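Local structure of oligogalacturonate-specific porin KdgM (Dickeya dadantii, 4FQE) at residues F80-G85 / N89-Y94. The protein forms a monomeric beta-barrel porin in the bacterial outer membrane that is specific for oligogalacturonides and is required for full virulence. Sequence-based numbering, arbitrary orientation.
Sequences FSLESG and NNYRPY. With C8E ((hydroxyethyloxy)tri(ethyloxy)octane), chain H; C8E ((hydroxyethyloxy)tri(ethyloxy)octane), chain F.
Phe-80 and Tyr-91 both carry CG anti to the backbone N (chi1 175° and 164°), and their side chains cross at about a right angle on the outer face of a beta hairpin, where detergent is bound. CE1 of Phe-80 meets CE1 of Tyr-91 at 3.4 Å in an oblique aromatic pair, with the ring planes 48° apart. Tyr-91 has neighbours on several sides: the carbonyl O of Ser-81 lies at its edge, CD2 of Leu-82 touches CD1, and CD of Pro-93 covers the centre of one face. The detergent of chain H brings its ether O12 to 3.3 Å from Phe-80 CD1, and the detergent of chain F also touches the Phe-80 ring.

The backbone ladder is continued by a side chain near the turn. Leu-82 and Tyr-91 form a non-hydrogen-bonded pair, while Glu-83 N donates to Asn-90 O (2.9 Å) and Arg-92 N to Ser-81 O (3.0 Å). Toward the turn, the side-chain amide of Asn-89 extends the ladder: Gly-85 N donates nearly straight to OD1 of Asn-89 (3.0 Å), approaching from above the carbonyl plane, and ND2 returns a weak bond to Gly-85 O.

On the pore side, a water donates to Ser-81 OG and accepts from Arg-92 NE in the guanidinium plane. Arg-92, bent at chi3, runs beside the extended Glu-83; Glu-83 OE1 and Arg-92 NH2 are 3.9 Å apart, a long salt bridge of charges alone. Their stronger partners are Lys-38 for Glu-83 and Glu-61 for Arg-92, consistent with a charged lining of a channel for anionic sugars. Strands 74-85 and 90-100 are thus zipped together in the closed antiparallel barrel, between strand 57-69 beside the first and strand 105-116 beside the second.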
ATOM      1  N   PHE A  80      -7.937 -10.140   2.966  1.00 23.40           N
ATOM      2  CA  PHE A  80      -8.978 -10.412   1.985  1.00 24.03           C
ATOM      3  C   PHE A  80      -9.296  -9.078   1.331  1.00 23.17           C
ATOM      4  O   PHE A  80      -9.553  -8.122   2.033  1.00 22.34           O
ATOM      5  CB  PHE A  80     -10.223 -10.907   2.721  1.00 25.11           C
ATOM      6  CG  PHE A  80     -11.405 -11.116   1.833  1.00 27.12           C
ATOM      7  CD1 PHE A  80     -11.567 -12.295   1.139  1.00 28.57           C
ATOM      8  CD2 PHE A  80     -12.358 -10.120   1.682  1.00 28.28           C
ATOM      9  CE1 PHE A  80     -12.668 -12.474   0.317  1.00 28.98           C
ATOM     10  CE2 PHE A  80     -13.458 -10.295   0.853  1.00 29.02           C
ATOM     11  CZ  PHE A  80     -13.589 -11.478   0.163  1.00 29.50           C
ATOM     12  N   SER A  81      -9.338  -9.026   0.004  1.00 23.59           N
ATOM     13  CA  SER A  81      -9.746  -7.794  -0.694  1.00 23.63           C
ATOM     14  C   SER A  81     -10.526  -8.085  -1.968  1.00 23.99           C
ATOM     15  O   SER A  81     -10.312  -9.093  -2.637  1.00 24.28           O
ATOM     16  CB  SER A  81      -8.576  -6.888  -1.000  1.00 24.31           C
ATOM     17  OG  SER A  81      -7.560  -7.511  -1.753  1.00 25.45           O
ATOM     18  N   LEU A  82     -11.472  -7.217  -2.253  1.00 23.77           N
ATOM     19  CA  LEU A  82     -12.286  -7.309  -3.465  1.00 24.99           C
ATOM     20  C   LEU A  82     -12.242  -5.921  -4.036  1.00 26.14           C
ATOM     21  O   LEU A  82     -12.450  -4.977  -3.300  1.00 25.77           O
ATOM     22  CB  LEU A  82     -13.718  -7.629  -3.136  1.00 25.03           C
ATOM     23  CG  LEU A  82     -14.015  -9.009  -2.578  1.00 24.87           C
ATOM     24  CD1 LEU A  82     -15.538  -9.057  -2.339  1.00 25.60           C
ATOM     25  CD2 LEU A  82     -13.544 -10.075  -3.559  1.00 24.87           C
ATOM     26  N   GLU A  83     -11.966  -5.803  -5.327  1.00 28.39           N
ATOM     27  CA  GLU A  83     -12.146  -4.522  -5.997  1.00 30.74           C
ATOM     28  C   GLU A  83     -13.193  -4.617  -7.098  1.00 32.05           C
ATOM     29  O   GLU A  83     -13.276  -5.625  -7.772  1.00 31.60           O
ATOM     30  CB  GLU A  83     -10.828  -4.010  -6.559  1.00 32.30           C
ATOM     31  CG  GLU A  83     -11.036  -2.855  -7.553  1.00 34.19           C
ATOM     32  CD  GLU A  83      -9.851  -1.927  -7.696  1.00 36.35           C
ATOM     33  OE1 GLU A  83      -8.782  -2.216  -7.152  1.00 38.38           O
ATOM     34  OE2 GLU A  83     -10.017  -0.875  -8.336  1.00 40.64           O
ATOM     35  N   SER A  84     -13.969  -3.539  -7.266  1.00 34.34           N
ATOM     36  CA  SER A  84     -15.044  -3.426  -8.270  1.00 36.32           C
ATOM     37  C   SER A  84     -14.839  -2.138  -9.071  1.00 39.95           C
ATOM     38  O   SER A  84     -14.824  -1.052  -8.483  1.00 39.49           O
ATOM     39  CB  SER A  84     -16.391  -3.321  -7.578  1.00 37.64           C
ATOM     40  OG  SER A  84     -16.821  -4.540  -7.026  1.00 37.23           O
ATOM     41  N   GLY A  85     -14.704  -2.246 -10.396  1.00 41.49           N
ATOM     42  CA  GLY A  85     -14.433  -1.070 -11.213  1.00 44.09           C
ATOM     43  C   GLY A  85     -14.961  -1.116 -12.623  1.00 45.85           C
ATOM     44  O   GLY A  85     -15.681  -2.038 -13.008  1.00 43.96           O
ATOM     45  N   ASN A  89     -11.179  -5.633 -11.726  1.00 49.57           N
ATOM     46  CA  ASN A  89     -12.225  -6.336 -10.969  1.00 46.03           C
ATOM     47  C   ASN A  89     -11.643  -7.628 -10.542  1.00 42.68           C
ATOM     48  O   ASN A  89     -11.552  -8.546 -11.332  1.00 44.14           O
ATOM     49  CB  ASN A  89     -13.457  -6.618 -11.818  1.00 45.78           C
ATOM     50  CG  ASN A  89     -14.165  -5.374 -12.239  1.00 46.91           C
ATOM     51  OD1 ASN A  89     -15.127  -4.940 -11.594  1.00 45.89           O
ATOM     52  ND2 ASN A  89     -13.696  -4.776 -13.329  1.00 48.74           N
ATOM     53  N   ASN A  90     -11.223  -7.692  -9.291  1.00 38.92           N
ATOM     54  CA  ASN A  90     -10.379  -8.769  -8.838  1.00 36.28           C
ATOM     55  C   ASN A  90     -10.624  -9.061  -7.395  1.00 31.01           C
ATOM     56  O   ASN A  90     -10.965  -8.190  -6.612  1.00 29.27           O
ATOM     57  CB  ASN A  90      -8.846  -8.466  -9.029  1.00 39.08           C
ATOM     58  CG  ASN A  90      -8.498  -6.999  -8.874  1.00 41.80           C
ATOM     59  OD1 ASN A  90      -7.432  -6.520  -9.343  1.00 43.14           O
ATOM     60  ND2 ASN A  90      -9.385  -6.255  -8.223  1.00 41.49           N
ATOM     61  N   TYR A  91     -10.441 -10.320  -7.092  1.00 29.02           N
ATOM     62  CA  TYR A  91     -10.342 -10.840  -5.747  1.00 26.89           C
ATOM     63  C   TYR A  91      -8.836 -11.036  -5.506  1.00 25.50           C
ATOM     64  O   TYR A  91      -8.174 -11.712  -6.260  1.00 24.85           O
ATOM     65  CB  TYR A  91     -11.092 -12.165  -5.659  1.00 27.28           C
ATOM     66  CG  TYR A  91     -10.764 -12.997  -4.462  1.00 26.27           C
ATOM     67  CD1 TYR A  91     -10.746 -12.443  -3.190  1.00 25.71           C
ATOM     68  CD2 TYR A  91     -10.471 -14.337  -4.588  1.00 26.87           C
ATOM     69  CE1 TYR A  91     -10.426 -13.210  -2.078  1.00 25.19           C
ATOM     70  CE2 TYR A  91     -10.186 -15.119  -3.470  1.00 26.48           C
ATOM     71  CZ  TYR A  91     -10.161 -14.536  -2.220  1.00 25.58           C
ATOM     72  OH  TYR A  91      -9.856 -15.298  -1.103  1.00 24.90           O
ATOM     73  N   ARG A  92      -8.316 -10.402  -4.467  1.00 24.73           N
ATOM     74  CA  ARG A  92      -6.888 -10.454  -4.174  1.00 24.14           C
ATOM     75  C   ARG A  92      -6.709 -10.691  -2.691  1.00 23.17           C
ATOM     76  O   ARG A  92      -6.580  -9.734  -1.928  1.00 23.47           O
ATOM     77  CB  ARG A  92      -6.228  -9.145  -4.619  1.00 24.78           C
ATOM     78  CG  ARG A  92      -6.469  -8.801  -6.080  1.00 26.07           C
ATOM     79  CD  ARG A  92      -5.588  -7.660  -6.556  1.00 26.90           C
ATOM     80  NE  ARG A  92      -5.960  -6.378  -5.968  1.00 27.80           N
ATOM     81  CZ  ARG A  92      -5.277  -5.241  -6.120  1.00 29.72           C
ATOM     82  NH1 ARG A  92      -4.148  -5.218  -6.814  1.00 30.43           N
ATOM     83  NH2 ARG A  92      -5.706  -4.111  -5.560  1.00 30.50           N
ATOM     84  N   PRO A  93      -6.729 -11.960  -2.260  1.00 22.73           N
ATOM     85  CA  PRO A  93      -6.377 -12.254  -0.883  1.00 22.64           C
ATOM     86  C   PRO A  93      -4.864 -12.098  -0.744  1.00 22.06           C
ATOM     87  O   PRO A  93      -4.180 -12.063  -1.751  1.00 22.20           O
ATOM     88  CB  PRO A  93      -6.748 -13.731  -0.730  1.00 22.98           C
ATOM     89  CG  PRO A  93      -6.504 -14.292  -2.069  1.00 23.53           C
ATOM     90  CD  PRO A  93      -6.834 -13.188  -3.063  1.00 23.44           C
ATOM     91  N   TYR A  94      -4.351 -11.972   0.468  1.00 21.89           N
ATOM     92  CA  TYR A  94      -2.899 -11.865   0.623  1.00 21.98           C
ATOM     93  C   TYR A  94      -2.388 -12.347   1.950  1.00 22.14           C
ATOM     94  O   TYR A  94      -3.154 -12.494   2.883  1.00 22.53           O
ATOM     95  CB  TYR A  94      -2.449 -10.421   0.406  1.00 21.80           C
ATOM     96  CG  TYR A  94      -2.919  -9.417   1.442  1.00 21.72           C
ATOM     97  CD1 TYR A  94      -4.052  -8.616   1.218  1.00 21.91           C
ATOM     98  CD2 TYR A  94      -2.234  -9.252   2.642  1.00 21.62           C
ATOM     99  CE1 TYR A  94      -4.459  -7.668   2.154  1.00 21.71           C
ATOM    100  CE2 TYR A  94      -2.654  -8.326   3.584  1.00 21.73           C
ATOM    101  CZ  TYR A  94      -3.763  -7.529   3.333  1.00 21.78           C
ATOM    102  OH  TYR A  94      -4.182  -6.629   4.279  1.00 21.64           O
TER
HETATM  103  C1  C8E H 307      -2.550 -15.364  -0.477  1.00 53.60           C
HETATM  104  C2  C8E H 307      -3.299 -16.618  -0.107  1.00 55.77           C
HETATM  105  C3  C8E H 307      -2.986 -16.970   1.339  1.00 55.74           C
HETATM  106  C4  C8E H 307      -3.449 -15.877   2.294  1.00 56.31           C
HETATM  107  C5  C8E H 307      -4.625 -16.313   3.144  1.00 58.51           C
HETATM  108  C6  C8E H 307      -5.918 -16.122   2.367  1.00 60.66           C
HETATM  109  C7  C8E H 307      -6.695 -14.900   2.833  1.00 63.39           C
HETATM  110  C8  C8E H 307      -8.115 -14.904   2.271  1.00 66.74           C
HETATM  111  O9  C8E H 307      -9.007 -15.540   3.190  1.00 72.38           O
HETATM  112  C10 C8E H 307     -10.355 -15.631   2.715  1.00 70.27           C
HETATM  113  C11 C8E H 307     -11.321 -15.428   3.883  1.00 71.30           C
HETATM  114  O12 C8E H 307     -11.852 -14.104   3.908  1.00 72.87           O
HETATM  115  C13 C8E H 307     -12.319 -13.669   5.191  1.00 73.26           C
HETATM  116  C14 C8E H 307     -11.184 -13.014   5.981  1.00 74.48           C
HETATM  117  O15 C8E H 307     -11.546 -11.731   6.514  1.00 75.93           O
HETATM  118  C16 C8E H 307     -11.076 -11.464   7.849  1.00 73.99           C
HETATM  119  C17 C8E H 307      -9.619 -11.021   7.893  1.00 69.22           C
HETATM  120  O18 C8E H 307      -8.765 -12.152   8.111  1.00 67.31           O
HETATM  121  C19 C8E H 307      -7.990 -12.521   6.973  1.00 67.19           C
HETATM  122  C20 C8E H 307      -8.104 -14.016   6.707  1.00 69.25           C
HETATM  123  O21 C8E H 307      -8.373 -14.267   5.324  1.00 72.65           O
HETATM  124  C1  C8E F 305     -14.760  -9.188   6.551  1.00 59.68           C
HETATM  125  C2  C8E F 305     -14.979  -9.665   5.126  1.00 60.97           C
HETATM  126  C3  C8E F 305     -14.840  -8.585   4.038  1.00 63.34           C
HETATM  127  C4  C8E F 305     -15.391  -7.225   4.433  1.00 65.93           C
HETATM  128  C5  C8E F 305     -16.080  -6.502   3.279  1.00 68.70           C
HETATM  129  C6  C8E F 305     -16.896  -5.328   3.821  1.00 72.00           C
HETATM  130  C7  C8E F 305     -17.666  -4.562   2.732  1.00 74.75           C
HETATM  131  C8  C8E F 305     -19.126  -5.011   2.603  1.00 75.03           C
HETATM  132  O9  C8E F 305     -19.917  -4.017   1.947  1.00 77.25           O
HETATM  133  C10 C8E F 305     -20.796  -4.487   0.916  1.00 76.64           C
HETATM  134  C11 C8E F 305     -21.895  -3.454   0.680  1.00 77.68           C
HETATM  135  O12 C8E F 305     -21.721  -2.788  -0.578  1.00 80.91           O
HETATM  136  C13 C8E F 305     -21.779  -1.354  -0.503  1.00 79.00           C
HETATM  137  C14 C8E F 305     -21.972  -0.723  -1.887  1.00 80.36           C
HETATM  138  O15 C8E F 305     -21.419  -1.551  -2.928  1.00 81.05           O
HETATM  139  C16 C8E F 305     -20.470  -0.908  -3.787  1.00 80.41           C
HETATM  140  C17 C8E F 305     -19.490  -1.938  -4.357  1.00 78.00           C
HETATM  141  O18 C8E F 305     -18.527  -2.286  -3.352  1.00 74.37           O
HETATM  142  C19 C8E F 305     -17.151  -2.180  -3.736  1.00 72.47           C
HETATM  143  C20 C8E F 305     -16.404  -3.484  -3.459  1.00 69.15           C
HETATM  144  O21 C8E F 305     -17.316  -4.575  -3.290  1.00 70.53           O
HETATM  145  O   HOH W   1      -8.631  -6.444  -4.583  1.00 37.29           O